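Local coordinates for protein salmonella typhimurium DB7155 bacteriophage DET7 tailspike (Bacteriophage, PDB 2V5I) that binds the O-antigen of Salmonella as the receptor-binding tailspike of phage Det7 and hydrolyses this polysaccharide, at residues A[222-227]-A[249-254]; A[370-375]-A[396-401]. One frame throughout, in Å; residues are numbered along the deposited sequence.

Contact 1. Residues A[222-227]-A[249-254]; sequences VHYGSG and TSWRAG
Val222 N donates to Thr249 O, Trp251 N to Val222 O and Tyr224 N to Trp251 O, the ladder of two parallel strands. Beyond it Gly254 N reaches Gly225 O at 2.8 Å, where the chains come too close for a side chain on Gly254. Arg252 NH1 donates to Tyr224 OH over 3.0 Å, the oxygen lying 17° out of the guanidinium plane. The arginine chain, extended from CG to NE, runs beside the tyrosine, so CB and CD pass alongside Tyr224 CE1, CD at 3.5 Å, and meet the ring obliquely. One water lies within hydrogen-bonding reach of Tyr224 O, Trp251 O and Ser250 OG. Trp251 presents its six-membered ring edge-on to the face of His223, CE3 standing 3.5 Å above the centre of the imidazole, with the planes at 68°. The neighbouring CZ3 meets Tyr224 CE2 at 3.6 Å, the two rings lying obliquely. His223 thus offers a face to the indole edge, while Tyr224 packs on the next carbons and carries the hydroxyl for Arg252. His223 NE2 is held by Arg221. On the flanks lie strands 187-196 and 280-283, neighbouring turns of the parallel beta-helix, while Ser240 of the second subunit packs against His223 and Trp251.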
loop_
_atom_site.group_PDB
_atom_site.type_symbol
_atom_site.label_atom_id
_atom_site.label_comp_id
_atom_site.label_asym_id
_atom_site.label_seq_id
_atom_site.Cartn_x
_atom_site.Cartn_y
_atom_site.Cartn_z
ATOM N N VAL A 222 -7.153 -11.996 16.912
ATOM C CA VAL A 222 -6.953 -12.408 18.291
ATOM C C VAL A 222 -6.961 -11.191 19.231
ATOM O O VAL A 222 -6.606 -10.117 18.838
ATOM C CB VAL A 222 -5.670 -13.234 18.454
ATOM C CG1 VAL A 222 -5.722 -14.495 17.585
ATOM C CG2 VAL A 222 -4.438 -12.464 18.127
ATOM N N HIS A 223 -7.452 -11.419 20.462
ATOM C CA HIS A 223 -7.659 -10.362 21.479
ATOM C C HIS A 223 -7.018 -10.741 22.834
ATOM O O HIS A 223 -7.034 -11.928 23.244
ATOM C CB HIS A 223 -9.144 -10.158 21.774
ATOM C CG HIS A 223 -9.951 -9.535 20.675
ATOM N ND1 HIS A 223 -11.246 -9.130 20.884
ATOM C CD2 HIS A 223 -9.653 -9.217 19.380
ATOM C CE1 HIS A 223 -11.728 -8.593 19.767
ATOM N NE2 HIS A 223 -10.776 -8.612 18.844
ATOM N N TYR A 224 -6.448 -9.732 23.500
ATOM C CA TYR A 224 -5.899 -9.881 24.853
ATOM C C TYR A 224 -4.791 -10.970 24.874
ATOM O O TYR A 224 -3.943 -10.979 23.961
ATOM C CB TYR A 224 -7.052 -10.116 25.884
ATOM C CG TYR A 224 -7.951 -8.906 26.012
ATOM C CD1 TYR A 224 -7.493 -7.756 26.556
ATOM C CD2 TYR A 224 -9.296 -8.938 25.575
ATOM C CE1 TYR A 224 -8.323 -6.612 26.682
ATOM C CE2 TYR A 224 -10.110 -7.829 25.697
ATOM C CZ TYR A 224 -9.628 -6.686 26.207
ATOM O OH TYR A 224 -10.433 -5.554 26.302
ATOM N N GLY A 225 -4.751 -11.817 25.894
ATOM C CA GLY A 225 -3.630 -12.732 26.113
ATOM C C GLY A 225 -2.562 -12.015 26.947
ATOM O O GLY A 225 -2.346 -10.805 26.854
ATOM N N SER A 226 -1.874 -12.772 27.783
ATOM C CA SER A 226 -0.815 -12.187 28.599
ATOM C C SER A 226 0.506 -12.111 27.811
ATOM O O SER A 226 1.458 -11.412 28.260
ATOM C CB SER A 226 -0.533 -13.073 29.790
ATOM O OG SER A 226 -1.648 -13.223 30.639
ATOM N N GLY A 227 0.602 -12.913 26.766
ATOM C CA GLY A 227 1.770 -12.962 25.875
ATOM C C GLY A 227 1.444 -12.387 24.512
ATOM O O GLY A 227 0.712 -11.361 24.399
ATOM N N THR A 249 -5.223 -9.666 12.504
ATOM C CA THR A 249 -5.222 -8.537 13.423
ATOM C C THR A 249 -5.050 -9.074 14.832
ATOM O O THR A 249 -5.641 -10.094 15.190
ATOM C CB THR A 249 -6.563 -7.770 13.341
ATOM O OG1 THR A 249 -6.732 -7.228 12.021
ATOM C CG2 THR A 249 -6.642 -6.652 14.400
ATOM N N SER A 250 -4.212 -8.386 15.633
ATOM C CA SER A 250 -4.141 -8.541 17.082
ATOM C C SER A 250 -4.526 -7.262 17.770
ATOM O O SER A 250 -4.059 -6.214 17.403
ATOM C CB SER A 250 -2.717 -8.923 17.534
ATOM O OG SER A 250 -2.474 -8.746 18.941
ATOM N N TRP A 251 -5.368 -7.378 18.795
ATOM C CA TRP A 251 -5.803 -6.221 19.614
ATOM C C TRP A 251 -5.532 -6.491 21.119
ATOM O O TRP A 251 -5.861 -7.579 21.668
ATOM C CB TRP A 251 -7.287 -5.983 19.441
ATOM C CG TRP A 251 -7.888 -4.825 20.244
ATOM C CD1 TRP A 251 -7.638 -3.496 20.138
ATOM C CD2 TRP A 251 -8.897 -4.971 21.234
ATOM N NE1 TRP A 251 -8.436 -2.786 21.011
ATOM C CE2 TRP A 251 -9.242 -3.678 21.675
ATOM C CE3 TRP A 251 -9.585 -6.070 21.734
ATOM C CZ2 TRP A 251 -10.237 -3.466 22.644
ATOM C CZ3 TRP A 251 -10.572 -5.869 22.696
ATOM C CH2 TRP A 251 -10.904 -4.558 23.111
ATOM N N ARG A 252 -4.914 -5.515 21.762
ATOM C CA ARG A 252 -4.612 -5.501 23.205
ATOM C C ARG A 252 -3.833 -6.729 23.703
ATOM O O ARG A 252 -4.049 -7.239 24.796
ATOM C CB ARG A 252 -5.902 -5.296 24.015
ATOM C CG ARG A 252 -6.449 -3.877 23.933
ATOM C CD ARG A 252 -7.668 -3.671 24.822
ATOM N NE ARG A 252 -8.114 -2.262 24.730
ATOM C CZ ARG A 252 -9.169 -1.786 25.370
ATOM N NH1 ARG A 252 -9.894 -2.564 26.135
ATOM N NH2 ARG A 252 -9.511 -0.509 25.223
ATOM N N ALA A 253 -2.834 -7.140 22.937
ATOM C CA ALA A 253 -1.891 -8.192 23.385
ATOM C C ALA A 253 -1.184 -7.703 24.633
ATOM O O ALA A 253 -0.710 -6.583 24.727
ATOM C CB ALA A 253 -0.865 -8.484 22.298
ATOM N N GLY A 254 -1.134 -8.591 25.625
ATOM C CA GLY A 254 -0.365 -8.314 26.866
ATOM C C GLY A 254 1.110 -8.200 26.623
ATOM O O GLY A 254 1.799 -7.522 27.423
HETATM O O HOH W 1 -3.922 -10.043 21.012
HETATM O O HOH W 2 3.492 -9.743 28.720
#

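Contact 2. Residues A[370-375]-A[396-401]; sequences NITVID and GIRAAG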
loop_
_atom_site.group_PDB
_atom_site.type_symbol
_atom_site.label_atom_id
_atom_site.label_comp_id
_atom_site.label_asym_id
_atom_site.label_seq_id
_atom_site.Cartn_x
_atom_site.Cartn_y
_atom_site.Cartn_z
ATOM N N ASN A 370 8.854 3.618 1.729
ATOM C CA ASN A 370 7.428 3.940 1.797
ATOM C C ASN A 370 6.872 3.682 3.193
ATOM O O ASN A 370 6.028 2.821 3.424
ATOM C CB ASN A 370 6.621 3.177 0.753
ATOM C CG ASN A 370 5.299 3.822 0.476
ATOM O OD1 ASN A 370 5.155 5.042 0.627
ATOM N ND2 ASN A 370 4.308 3.015 0.113
ATOM N N ILE A 371 7.449 4.422 4.138
ATOM C CA ILE A 371 7.231 4.272 5.608
ATOM C C ILE A 371 6.434 5.473 6.124
ATOM O O ILE A 371 6.689 6.610 5.759
ATOM C CB ILE A 371 8.592 4.208 6.377
ATOM C CG1 ILE A 371 9.531 3.127 5.807
ATOM C CG2 ILE A 371 8.365 3.921 7.849
ATOM C CD1 ILE A 371 9.018 1.714 5.867
ATOM N N THR A 372 5.490 5.206 7.018
ATOM C CA THR A 372 4.761 6.302 7.708
ATOM C C THR A 372 4.896 6.011 9.189
ATOM O O THR A 372 4.556 4.900 9.635
ATOM C CB THR A 372 3.247 6.266 7.326
ATOM O OG1 THR A 372 3.087 6.528 5.915
ATOM C CG2 THR A 372 2.430 7.246 8.126
ATOM N N VAL A 373 5.472 6.937 9.959
ATOM C CA VAL A 373 5.561 6.804 11.427
ATOM C C VAL A 373 5.208 8.162 11.995
ATOM O O VAL A 373 6.073 9.051 12.064
ATOM C CB VAL A 373 6.979 6.381 11.901
ATOM C CG1 VAL A 373 6.971 6.222 13.402
ATOM C CG2 VAL A 373 7.401 5.098 11.305
ATOM N N ILE A 374 3.969 8.313 12.464
ATOM C CA ILE A 374 3.434 9.630 12.779
ATOM C C ILE A 374 2.698 9.603 14.120
ATOM O O ILE A 374 2.100 8.594 14.470
ATOM C CB ILE A 374 2.485 10.140 11.683
ATOM C CG1 ILE A 374 1.287 9.247 11.504
ATOM C CG2 ILE A 374 3.245 10.296 10.342
ATOM C CD1 ILE A 374 0.312 9.728 10.530
ATOM N N ASP A 375 2.754 10.741 14.846
ATOM C CA ASP A 375 2.036 10.889 16.143
ATOM C C ASP A 375 2.460 9.760 17.077
ATOM O O ASP A 375 1.633 9.235 17.880
ATOM C CB ASP A 375 0.521 10.959 15.896
ATOM C CG ASP A 375 0.088 12.309 15.394
ATOM O OD1 ASP A 375 0.825 13.271 15.656
ATOM O OD2 ASP A 375 -0.948 12.404 14.699
ATOM N N GLY A 396 11.587 7.473 1.360
ATOM C CA GLY A 396 10.218 7.881 1.454
ATOM C C GLY A 396 9.659 7.588 2.828
ATOM O O GLY A 396 9.374 6.441 3.163
ATOM N N ILE A 397 9.548 8.626 3.649
ATOM C CA ILE A 397 9.107 8.486 5.036
ATOM C C ILE A 397 8.320 9.723 5.451
ATOM O O ILE A 397 8.796 10.839 5.369
ATOM C CB ILE A 397 10.280 8.158 6.009
ATOM C CG1 ILE A 397 9.768 8.094 7.459
ATOM C CG2 ILE A 397 11.476 9.137 5.850
ATOM C CD1 ILE A 397 10.713 7.410 8.420
ATOM N N ARG A 398 7.114 9.465 5.960
ATOM C CA ARG A 398 6.256 10.499 6.520
ATOM C C ARG A 398 6.405 10.397 8.011
ATOM O O ARG A 398 6.213 9.322 8.566
ATOM C CB ARG A 398 4.812 10.236 6.089
ATOM C CG ARG A 398 4.669 10.440 4.584
ATOM C CD ARG A 398 3.607 9.688 3.967
ATOM N NE ARG A 398 3.816 8.247 3.985
ATOM C CZ ARG A 398 4.267 7.519 2.988
ATOM N NH1 ARG A 398 4.653 8.092 1.858
ATOM N NH2 ARG A 398 4.334 6.193 3.147
ATOM N N ALA A 399 6.851 11.491 8.642
ATOM C CA ALA A 399 7.267 11.467 10.042
ATOM C C ALA A 399 6.618 12.548 10.920
ATOM O O ALA A 399 7.161 12.848 11.983
ATOM C CB ALA A 399 8.767 11.584 10.150
ATOM N N ALA A 400 5.517 13.157 10.508
ATOM C CA ALA A 400 4.800 14.111 11.379
ATOM C C ALA A 400 3.291 13.977 11.195
ATOM O O ALA A 400 2.805 13.964 10.076
ATOM C CB ALA A 400 5.193 15.549 11.064
ATOM N N GLY A 401 2.579 13.928 12.324
ATOM C CA GLY A 401 1.145 13.872 12.365
ATOM C C GLY A 401 0.569 15.184 12.859
ATOM O O GLY A 401 1.186 16.248 12.656
HETATM O O HOH W 3 3.350 3.529 4.311
HETATM O O HOH W 4 4.028 13.304 14.735
#
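The guanidinium of Arg398 meets Thr372 and Asn370 at its edge and has the carbonyl oxygen of Ile371 over one face. Side-on, NE and NH2 both grip Thr372 OG1, at 2.7 Å from NE and 3.1 Å from NH2, with the oxygen almost exactly in the guanidinium plane. Next along the edge, NH2 donates to Asn370 OD1 over 2.9 Å, and NH1 adds a weak bond to the same oxygen. The amide stands nearly upright to the guanidinium, 85° apart, and NH2 approaches OD1 from above the carbonyl plane. A bend at chi3 (-67°) folds the arginine back along the neighbouring strand, and the threonine and asparagine supply oxygens for a buried cation. Asn370 ND2 hydrogen-bonds OD1 of Asn348, consistent with the amide orientation that turns OD1 to the arginine. This is a ladder between successive turns of the right-handed parallel beta-helix of the P22 tailspike family: Ile371 N bonds Gly396 O, Arg398 N bonds Ile371 O, and Val373 N bonds Arg398 O. On the other face Ile371 CB lies 4.2 Å from Ile397 CG1, a light apolar contact. At the end of its strand, Ile374 CG2 rests 3.7 Å from Ala400 N, and beyond it one water accepts from both Asp375 N and Gly401 N. The Asp375 carboxylate lies against Gly401, where glycine leaves it room; OD2 hydrogen-bonds Tyr345 OH of the second subunit, and backbone N atoms of Ile402 and Lys403 also hold the carboxylate.

Overall arrangement
Both contacts are buried pairings of consecutive parallel turns in the same beta-helix, contact 1 earlier in the chain and contact 2 later, with their centres 25 Å apart and no touch between them. Each meets the second subunit, but contact 2 does so through hydrogen bonds as well as packing, and its Asn370 also packs against Arg398 of the third subunit, which places it close to where the three chains gather. Their chemistry also differs. Contact 1 relies on an aromatic cluster, and its one direct side-chain hydrogen bond across the segments uses an arginine just past strand 249-251; contact 2 puts an arginine network on one face of its strands and isoleucines on the other.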